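Local coordinates for heat shock protein 16 (Schizosaccharomyces pombe, PDB 3W1Z) that probably acts as a small heat shock chaperone that holds unfolded proteins under stress, and assembles into a particle of sixteen subunits, at residues P37-H42 / R102-P107; S49-L54 / N121-V126; I106-D111 / L128-K133. All coordinates share one frame; numbering follows the deposited sequence.

Overall arrangement
The three contacts hold together one alpha-crystallin domain, a sandwich of two antiparallel sheets. Contact 2 lies within the sheet of strands 39-43, 47-53, 123-129 and 116-120, contact 1 bridges the two sheets through their side chains, and contact 3 ties the loop leaving strand 98-105 to the end of strand 123-129. Contacts 1 and 2, centres about 10 Å apart, touch directly: D40 O lies 2.9 Å from D51 N, a probable hydrogen bond. The centre of contact 3 lies about 15 Å from that of contact 1, with which it shares I106 and P107, and about 19 Å from that of contact 2. A second subunit touches contacts 1 and 2 but not contact 3.

Contact 1 of 3, residues P37-H42 / R102-P107; sequences PSIDVH and RTITIP
R102 reaches across from strand 98-105 to P37 and I39, and its chain can be followed atom by atom. R102 CB lies 3.9 Å from P37 CG, the ring and the arginine stem running past one another head to tail. R102 CG stands anti to the backbone N (chi1 -177°), and a bend at chi2 (67°) turns the chain away from the ring, toward I39 and P37 O. NE and CZ come beneath the I39 side chain, with R102 CZ 3.6 Å from I39 CD1. The same methyl sits over one face of the guanidinium, off-centre above the NH2 side, with R102 NH2 3.3 Å from I39 CD1. Close to the guanidinium plane, R102 NH1 lies 2.7 Å from P37 O. The polar tip is also held from outside the two segments: NH2 donates to Y23 O, and NH1 forms a salt bridge with E94 of the second subunit. An alanine at R102 would take away this guanidinium, and is likely to leave E94 of the second subunit without its charge partner and I39 CD1 without the flat surface beneath it. Further along, the contact is purely apolar. I39 CD1 meets I104 CG2 at 3.7 Å, and V41 CG2 approaches I104 CD1 more loosely at 4.4 Å. No clear hydrogen bond joins the backbones, whose strand axes come no nearer than 10.9 Å and are turned by 21°. D40, V41 and H42 meanwhile pair antiparallel with a strand of the second subunit, which carries the sheet across the interface. Apolar side chains meeting from two facing sheets form the core of a beta sandwich, here the immunoglobulin-like one of the alpha-crystallin domain.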
loop_
_atom_site.group_PDB
_atom_site.type_symbol
_atom_site.label_atom_id
_atom_site.label_comp_id
_atom_site.label_asym_id
_atom_site.label_seq_id
_atom_site.Cartn_x
_atom_site.Cartn_y
_atom_site.Cartn_z
ATOM N N PRO B 37 23.597 16.018 -0.878
ATOM C CA PRO B 37 24.582 15.668 0.153
ATOM C C PRO B 37 23.958 15.022 1.390
ATOM O O PRO B 37 22.844 15.373 1.778
ATOM C CB PRO B 37 25.210 17.021 0.513
ATOM C CG PRO B 37 24.232 18.049 0.038
ATOM C CD PRO B 37 23.602 17.459 -1.177
ATOM N N SER B 38 24.680 14.082 1.996
ATOM C CA SER B 38 24.211 13.397 3.197
ATOM C C SER B 38 24.317 14.299 4.419
ATOM O O SER B 38 25.329 14.971 4.618
ATOM C CB SER B 38 25.008 12.112 3.429
ATOM O OG SER B 38 24.740 11.157 2.418
ATOM N N ILE B 39 23.271 14.312 5.239
ATOM C CA ILE B 39 23.245 15.187 6.406
ATOM C C ILE B 39 22.840 14.491 7.705
ATOM O O ILE B 39 22.099 13.507 7.702
ATOM C CB ILE B 39 22.311 16.405 6.198
ATOM C CG1 ILE B 39 20.849 15.959 6.134
ATOM C CG2 ILE B 39 22.702 17.185 4.950
ATOM C CD1 ILE B 39 19.868 17.107 6.091
ATOM N N ASP B 40 23.347 15.022 8.812
ATOM C CA ASP B 40 22.905 14.631 10.144
ATOM C C ASP B 40 22.331 15.859 10.834
ATOM O O ASP B 40 22.962 16.913 10.859
ATOM C CB ASP B 40 24.075 14.085 10.964
ATOM C CG ASP B 40 24.340 12.616 10.704
ATOM O OD1 ASP B 40 23.750 12.064 9.752
ATOM O OD2 ASP B 40 25.147 12.018 11.446
ATOM N N VAL B 41 21.128 15.732 11.383
ATOM C CA VAL B 41 20.521 16.838 12.110
ATOM C C VAL B 41 20.414 16.508 13.592
ATOM O O VAL B 41 19.852 15.480 13.969
ATOM C CB VAL B 41 19.126 17.191 11.564
ATOM C CG1 VAL B 41 18.576 18.417 12.276
ATOM C CG2 VAL B 41 19.188 17.430 10.065
ATOM N N HIS B 42 20.967 17.380 14.429
ATOM C CA HIS B 42 20.901 17.196 15.873
ATOM C C HIS B 42 20.227 18.388 16.531
ATOM O O HIS B 42 20.435 19.530 16.125
ATOM C CB HIS B 42 22.300 17.006 16.458
ATOM C CG HIS B 42 22.977 15.745 16.006
ATOM N ND1 HIS B 42 23.471 15.588 14.737
ATOM C CD2 HIS B 42 23.227 14.591 16.668
ATOM C CE1 HIS B 42 24.007 14.376 14.627
ATOM N NE2 HIS B 42 23.871 13.759 15.779
ATOM N N ARG B 102 20.661 21.298 -1.159
ATOM C CA ARG B 102 19.922 20.607 -0.115
ATOM C C ARG B 102 19.145 21.621 0.711
ATOM O O ARG B 102 19.728 22.516 1.324
ATOM C CB ARG B 102 20.873 19.811 0.783
ATOM C CG ARG B 102 20.179 18.984 1.860
ATOM C CD ARG B 102 19.365 17.847 1.257
ATOM N NE ARG B 102 18.660 17.074 2.277
ATOM C CZ ARG B 102 19.096 15.925 2.784
ATOM N NH1 ARG B 102 20.240 15.402 2.364
ATOM N NH2 ARG B 102 18.385 15.295 3.709
ATOM N N THR B 103 17.826 21.480 0.719
ATOM C CA THR B 103 16.975 22.362 1.501
ATOM C C THR B 103 16.255 21.569 2.580
ATOM O O THR B 103 15.634 20.546 2.299
ATOM C CB THR B 103 15.926 23.068 0.624
ATOM O OG1 THR B 103 16.573 23.708 -0.483
ATOM C CG2 THR B 103 15.170 24.108 1.436
ATOM N N ILE B 104 16.354 22.030 3.820
ATOM C CA ILE B 104 15.582 21.433 4.900
ATOM C C ILE B 104 14.760 22.493 5.622
ATOM O O ILE B 104 15.233 23.603 5.866
ATOM C CB ILE B 104 16.470 20.673 5.914
ATOM C CG1 ILE B 104 17.528 21.599 6.518
ATOM C CG2 ILE B 104 17.124 19.468 5.254
ATOM C CD1 ILE B 104 18.347 20.951 7.617
ATOM N N THR B 105 13.519 22.153 5.941
ATOM C CA THR B 105 12.677 23.041 6.724
ATOM C C THR B 105 12.960 22.780 8.193
ATOM O O THR B 105 12.750 21.675 8.678
ATOM C CB THR B 105 11.185 22.789 6.446
ATOM O OG1 THR B 105 10.920 22.952 5.048
ATOM C CG2 THR B 105 10.326 23.759 7.239
ATOM N N ILE B 106 13.448 23.786 8.907
ATOM C CA ILE B 106 13.757 23.597 10.319
ATOM C C ILE B 106 12.527 23.831 11.198
ATOM O O ILE B 106 11.895 24.884 11.128
ATOM C CB ILE B 106 14.960 24.453 10.773
ATOM C CG1 ILE B 106 14.890 25.857 10.172
ATOM C CG2 ILE B 106 16.264 23.786 10.364
ATOM C CD1 ILE B 106 14.272 26.884 11.088
ATOM N N PRO B 107 12.170 22.826 12.009
ATOM C CA PRO B 107 10.969 22.869 12.846
ATOM C C PRO B 107 11.241 23.486 14.210
ATOM O O PRO B 107 10.920 22.880 15.233
ATOM C CB PRO B 107 10.609 21.386 13.012
ATOM C CG PRO B 107 11.805 20.595 12.466
ATOM C CD PRO B 107 12.907 21.569 12.204
#

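Contact 2 of 3, residues S49-L54 / N121-V126; sequences SVDVEL and NGLLTV
Antiparallel pairing of V50-E53 with L123-V126 joins the two inner strands of the four-stranded sheet in the alpha-crystallin sandwich. V50 with V126 and V52 with L124 are the hydrogen-bonded pairs, and each exchanges two N-H...O bonds: V50 N to V126 O, V126 N to V50 O, V52 N to L124 O and L124 N to V52 O, all 2.9 Å and fairly straight. At the end of the pairing L54 N donates to G122 O, modelled very short at 2.5 Å, a doubtful length. Alternating with the hydrogen-bonded pairs, D51 with T125 and E53 with L123 are the non-hydrogen-bonded ones, and they turn their side chains to the other face.

V50, V52, L124 and V126 point into the sandwich, where V52 CB and L124 CB are 4.3 Å apart. Toward the opposing sheet V52 and L124 meet I73, L124 and V126 meet V64, and V126 meets L71, so this face forms part of the hydrophobic core. On the D51 face, the D51 and T125 side chains run alongside, both heading off the sheet together. T125 OG1 donates to D51 OD1 at 2.6 Å, meeting the oxygen nearly along its C-O axis, while the T125 CG2 methyl is 3.4 Å from the same OD1. D51 OD2 makes a salt bridge with R81 of the second subunit; E53 OE2 likewise pairs with R95 of that subunit.

L123 crosses the extended chain of E53. Its CG stands anti to the backbone N (chi1 -173°), and chi2 of 68° turns L123 CD1 toward the neighbouring strand, 4.1 Å from E53 CG, 4.0 Å from D51 CB and 3.2 Å from V52 O.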
loop_
_atom_site.group_PDB
_atom_site.type_symbol
_atom_site.label_atom_id
_atom_site.label_comp_id
_atom_site.label_asym_id
_atom_site.label_seq_id
_atom_site.Cartn_x
_atom_site.Cartn_y
_atom_site.Cartn_z
ATOM N N SER B 49 22.090 21.720 15.210
ATOM C CA SER B 49 23.256 21.610 14.344
ATOM C C SER B 49 22.992 20.709 13.143
ATOM O O SER B 49 22.381 19.646 13.270
ATOM C CB SER B 49 24.456 21.087 15.136
ATOM O OG SER B 49 24.171 19.827 15.718
ATOM N N VAL B 50 23.457 21.147 11.978
ATOM C CA VAL B 50 23.340 20.365 10.755
ATOM C C VAL B 50 24.721 20.057 10.189
ATOM O O VAL B 50 25.499 20.965 9.896
ATOM C CB VAL B 50 22.512 21.100 9.685
ATOM C CG1 VAL B 50 22.434 20.271 8.413
ATOM C CG2 VAL B 50 21.119 21.408 10.212
ATOM N N ASP B 51 25.021 18.770 10.043
ATOM C CA ASP B 51 26.302 18.331 9.505
ATOM C C ASP B 51 26.136 17.788 8.091
ATOM O O ASP B 51 25.477 16.772 7.881
ATOM C CB ASP B 51 26.924 17.271 10.412
ATOM C CG ASP B 51 27.303 17.822 11.772
ATOM O OD1 ASP B 51 28.022 18.842 11.823
ATOM O OD2 ASP B 51 26.874 17.240 12.790
ATOM N N VAL B 52 26.743 18.478 7.131
ATOM C CA VAL B 52 26.605 18.151 5.718
ATOM C C VAL B 52 27.937 17.670 5.153
ATOM O O VAL B 52 28.967 18.313 5.346
ATOM C CB VAL B 52 26.149 19.387 4.920
ATOM C CG1 VAL B 52 25.772 19.001 3.500
ATOM C CG2 VAL B 52 24.982 20.067 5.620
ATOM N N GLU B 53 27.917 16.547 4.442
ATOM C CA GLU B 53 29.147 15.980 3.900
ATOM C C GLU B 53 29.452 16.523 2.508
ATOM O O GLU B 53 28.702 16.290 1.560
ATOM C CB GLU B 53 29.070 14.454 3.867
ATOM C CG GLU B 53 29.044 13.808 5.241
ATOM C CD GLU B 53 29.016 12.293 5.174
ATOM O OE1 GLU B 53 28.723 11.748 4.089
ATOM O OE2 GLU B 53 29.291 11.648 6.208
ATOM N N LEU B 54 30.560 17.249 2.397
ATOM C CA LEU B 54 30.968 17.840 1.127
ATOM C C LEU B 54 32.447 17.590 0.825
ATOM O O LEU B 54 33.238 18.534 0.781
ATOM C CB LEU B 54 30.694 19.347 1.139
ATOM C CG LEU B 54 29.243 19.795 1.317
ATOM C CD1 LEU B 54 29.158 21.310 1.444
ATOM C CD2 LEU B 54 28.389 19.304 0.161
ATOM N N ASN B 121 37.409 19.852 6.793
ATOM C CA ASN B 121 37.592 18.464 6.368
ATOM C C ASN B 121 36.409 17.888 5.594
ATOM O O ASN B 121 35.988 16.758 5.836
ATOM C CB ASN B 121 37.929 17.572 7.565
ATOM C CG ASN B 121 39.210 17.989 8.259
ATOM O OD1 ASN B 121 40.131 18.506 7.627
ATOM N ND2 ASN B 121 39.272 17.769 9.567
ATOM N N GLY B 122 35.874 18.676 4.668
ATOM C CA GLY B 122 34.772 18.231 3.836
ATOM C C GLY B 122 33.443 18.171 4.563
ATOM O O GLY B 122 32.435 17.763 3.989
ATOM N N LEU B 123 33.436 18.570 5.831
ATOM C CA LEU B 123 32.197 18.611 6.597
ATOM C C LEU B 123 31.795 20.047 6.912
ATOM O O LEU B 123 32.570 20.814 7.489
ATOM C CB LEU B 123 32.319 17.798 7.889
ATOM C CG LEU B 123 31.024 17.642 8.696
ATOM C CD1 LEU B 123 30.015 16.777 7.953
ATOM C CD2 LEU B 123 31.305 17.075 10.079
ATOM N N LEU B 124 30.578 20.401 6.518
ATOM C CA LEU B 124 30.023 21.717 6.797
ATOM C C LEU B 124 29.032 21.636 7.948
ATOM O O LEU B 124 28.015 20.954 7.854
ATOM C CB LEU B 124 29.316 22.266 5.561
ATOM C CG LEU B 124 28.482 23.523 5.813
ATOM C CD1 LEU B 124 29.365 24.761 5.862
ATOM C CD2 LEU B 124 27.398 23.663 4.762
ATOM N N THR B 125 29.329 22.338 9.033
ATOM C CA THR B 125 28.441 22.361 10.187
ATOM C C THR B 125 27.751 23.711 10.324
ATOM O O THR B 125 28.399 24.735 10.546
ATOM C CB THR B 125 29.194 22.041 11.490
ATOM O OG1 THR B 125 29.727 20.713 11.421
ATOM C CG2 THR B 125 28.255 22.142 12.683
ATOM N N VAL B 126 26.430 23.707 10.180
ATOM C CA VAL B 126 25.635 24.908 10.397
ATOM C C VAL B 126 25.038 24.858 11.797
ATOM O O VAL B 126 24.580 23.808 12.247
ATOM C CB VAL B 126 24.507 25.038 9.355
ATOM C CG1 VAL B 126 23.759 26.353 9.536
ATOM C CG2 VAL B 126 25.071 24.938 7.947
#

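Contact 3 of 3, residues I106-D111 / L128-K133; sequences IPAKID and LPKVEK
I110 lies against L128, and K130 folds over A108, while two backbone bonds fasten the chains, whose touching parts head about 103° apart. In I110, CG1 is tucked in among the backbone atoms (chi1 57°), which turns I110 CG2 to the L128 side, 3.8 Å from L128 CB. I110 CD1 reaches L128 CD2 at 4.1 Å, and I110 CB lies 3.2 Å from P129 O. Both hydrophobic side chains continue onto Y66 and I115, at the end of the sandwich core.

K130 lies over A108. Its extended chi2 sets K130 CD 3.7 Å from A108 CB, and the bend at chi3 (-52°) then turns CE and the ammonium away; the ammonium is taken up by G44 O and by a salt bridge to E43. On the other side of the loop, K109 CE comes 3.8 Å from E132 O.

V131 N donates to K109 O at 3.0 Å, tilted out of the carbonyl plane, and D111 N to P129 O at 3.1 Å, almost straight on to the carbonyl oxygen. These two bonds bracket I110 and K130, a single bridge. D111 CB faces V131 CG1 at a looser distance, while the D111 carboxylate pairs with R114. Just upstream, P107 is the centre of an inverse gamma turn. The whole is a loop that passes from one sheet of the alpha-crystallin sandwich to the other, pinned to the end of strand 123-129 where the C-terminal extension sets out.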
loop_
_atom_site.group_PDB
_atom_site.type_symbol
_atom_site.label_atom_id
_atom_site.label_comp_id
_atom_site.label_asym_id
_atom_site.label_seq_id
_atom_site.Cartn_x
_atom_site.Cartn_y
_atom_site.Cartn_z
ATOM N N ILE B 106 13.448 23.786 8.907
ATOM C CA ILE B 106 13.757 23.597 10.319
ATOM C C ILE B 106 12.527 23.831 11.198
ATOM O O ILE B 106 11.895 24.884 11.128
ATOM C CB ILE B 106 14.960 24.453 10.773
ATOM C CG1 ILE B 106 14.890 25.857 10.172
ATOM C CG2 ILE B 106 16.264 23.786 10.364
ATOM C CD1 ILE B 106 14.272 26.884 11.088
ATOM N N PRO B 107 12.170 22.826 12.009
ATOM C CA PRO B 107 10.969 22.869 12.846
ATOM C C PRO B 107 11.241 23.486 14.210
ATOM O O PRO B 107 10.920 22.880 15.233
ATOM C CB PRO B 107 10.609 21.386 13.012
ATOM C CG PRO B 107 11.805 20.595 12.466
ATOM C CD PRO B 107 12.907 21.569 12.204
ATOM N N ALA B 108 11.824 24.679 14.222
ATOM C CA ALA B 108 12.088 25.387 15.467
ATOM C C ALA B 108 12.245 26.878 15.213
ATOM O O ALA B 108 12.540 27.301 14.096
ATOM C CB ALA B 108 13.332 24.830 16.141
ATOM N N LYS B 109 12.051 27.672 16.259
ATOM C CA LYS B 109 12.256 29.110 16.167
ATOM C C LYS B 109 13.705 29.441 16.481
ATOM O O LYS B 109 14.200 29.144 17.567
ATOM C CB LYS B 109 11.315 29.849 17.115
ATOM C CG LYS B 109 9.886 29.938 16.608
ATOM C CD LYS B 109 8.914 30.215 17.740
ATOM C CE LYS B 109 8.719 28.987 18.610
ATOM N NZ LYS B 109 8.064 27.884 17.855
ATOM N N ILE B 110 14.385 30.049 15.517
ATOM C CA ILE B 110 15.798 30.357 15.663
ATOM C C ILE B 110 16.068 31.839 15.450
ATOM O O ILE B 110 15.248 32.553 14.874
ATOM C CB ILE B 110 16.656 29.528 14.680
ATOM C CG1 ILE B 110 16.215 29.774 13.236
ATOM C CG2 ILE B 110 16.566 28.047 15.010
ATOM C CD1 ILE B 110 17.090 30.751 12.483
ATOM N N ASP B 111 17.227 32.298 15.910
ATOM C CA ASP B 111 17.648 33.662 15.639
ATOM C C ASP B 111 18.477 33.624 14.364
ATOM O O ASP B 111 19.583 33.084 14.346
ATOM C CB ASP B 111 18.477 34.214 16.800
ATOM C CG ASP B 111 18.626 35.724 16.746
ATOM O OD1 ASP B 111 18.556 36.299 15.640
ATOM O OD2 ASP B 111 18.815 36.338 17.815
ATOM N N LEU B 128 22.226 26.702 14.258
ATOM C CA LEU B 128 21.107 27.622 14.410
ATOM C C LEU B 128 20.638 27.648 15.862
ATOM O O LEU B 128 20.080 26.670 16.357
ATOM C CB LEU B 128 19.949 27.231 13.485
ATOM C CG LEU B 128 20.244 27.032 11.994
ATOM C CD1 LEU B 128 20.656 25.595 11.693
ATOM C CD2 LEU B 128 19.046 27.433 11.148
ATOM N N PRO B 129 20.881 28.768 16.557
ATOM C CA PRO B 129 20.476 28.890 17.960
ATOM C C PRO B 129 18.963 29.021 18.087
ATOM O O PRO B 129 18.372 29.822 17.369
ATOM C CB PRO B 129 21.157 30.189 18.418
ATOM C CG PRO B 129 21.894 30.733 17.208
ATOM C CD PRO B 129 21.343 30.049 16.008
ATOM N N LYS B 130 18.352 28.270 18.996
ATOM C CA LYS B 130 16.911 28.366 19.195
ATOM C C LYS B 130 16.569 29.354 20.299
ATOM O O LYS B 130 17.216 29.385 21.345
ATOM C CB LYS B 130 16.301 27.004 19.532
ATOM C CG LYS B 130 16.399 25.969 18.428
ATOM C CD LYS B 130 15.780 24.656 18.875
ATOM C CE LYS B 130 16.356 24.212 20.209
ATOM N NZ LYS B 130 15.829 22.890 20.641
ATOM N N VAL B 131 15.547 30.165 20.052
ATOM C CA VAL B 131 15.005 31.042 21.077
ATOM C C VAL B 131 13.584 30.592 21.413
ATOM O O VAL B 131 12.814 30.230 20.523
ATOM C CB VAL B 131 15.031 32.524 20.635
ATOM C CG1 VAL B 131 16.464 32.982 20.418
ATOM C CG2 VAL B 131 14.213 32.728 19.369
ATOM N N GLU B 132 13.252 30.580 22.700
ATOM C CA GLU B 132 11.925 30.156 23.134
ATOM C C GLU B 132 10.835 31.065 22.581
ATOM O O GLU B 132 9.924 30.607 21.888
ATOM C CB GLU B 132 11.843 30.095 24.661
ATOM C CG GLU B 132 10.430 30.179 25.218
ATOM C CD GLU B 132 10.087 31.569 25.720
ATOM O OE1 GLU B 132 10.978 32.224 26.304
ATOM O OE2 GLU B 132 8.937 32.012 25.518
ATOM N N LYS B 133 10.941 32.354 22.887
ATOM C CA LYS B 133 9.955 33.318 22.430
ATOM C C LYS B 133 10.343 33.837 21.064
ATOM O O LYS B 133 11.447 34.364 20.885
ATOM C CB LYS B 133 9.835 34.485 23.406
ATOM C CG LYS B 133 8.802 35.518 22.983
ATOM C CD LYS B 133 7.452 34.853 22.757
ATOM C CE LYS B 133 6.706 35.480 21.593
ATOM N NZ LYS B 133 5.511 34.671 21.245
#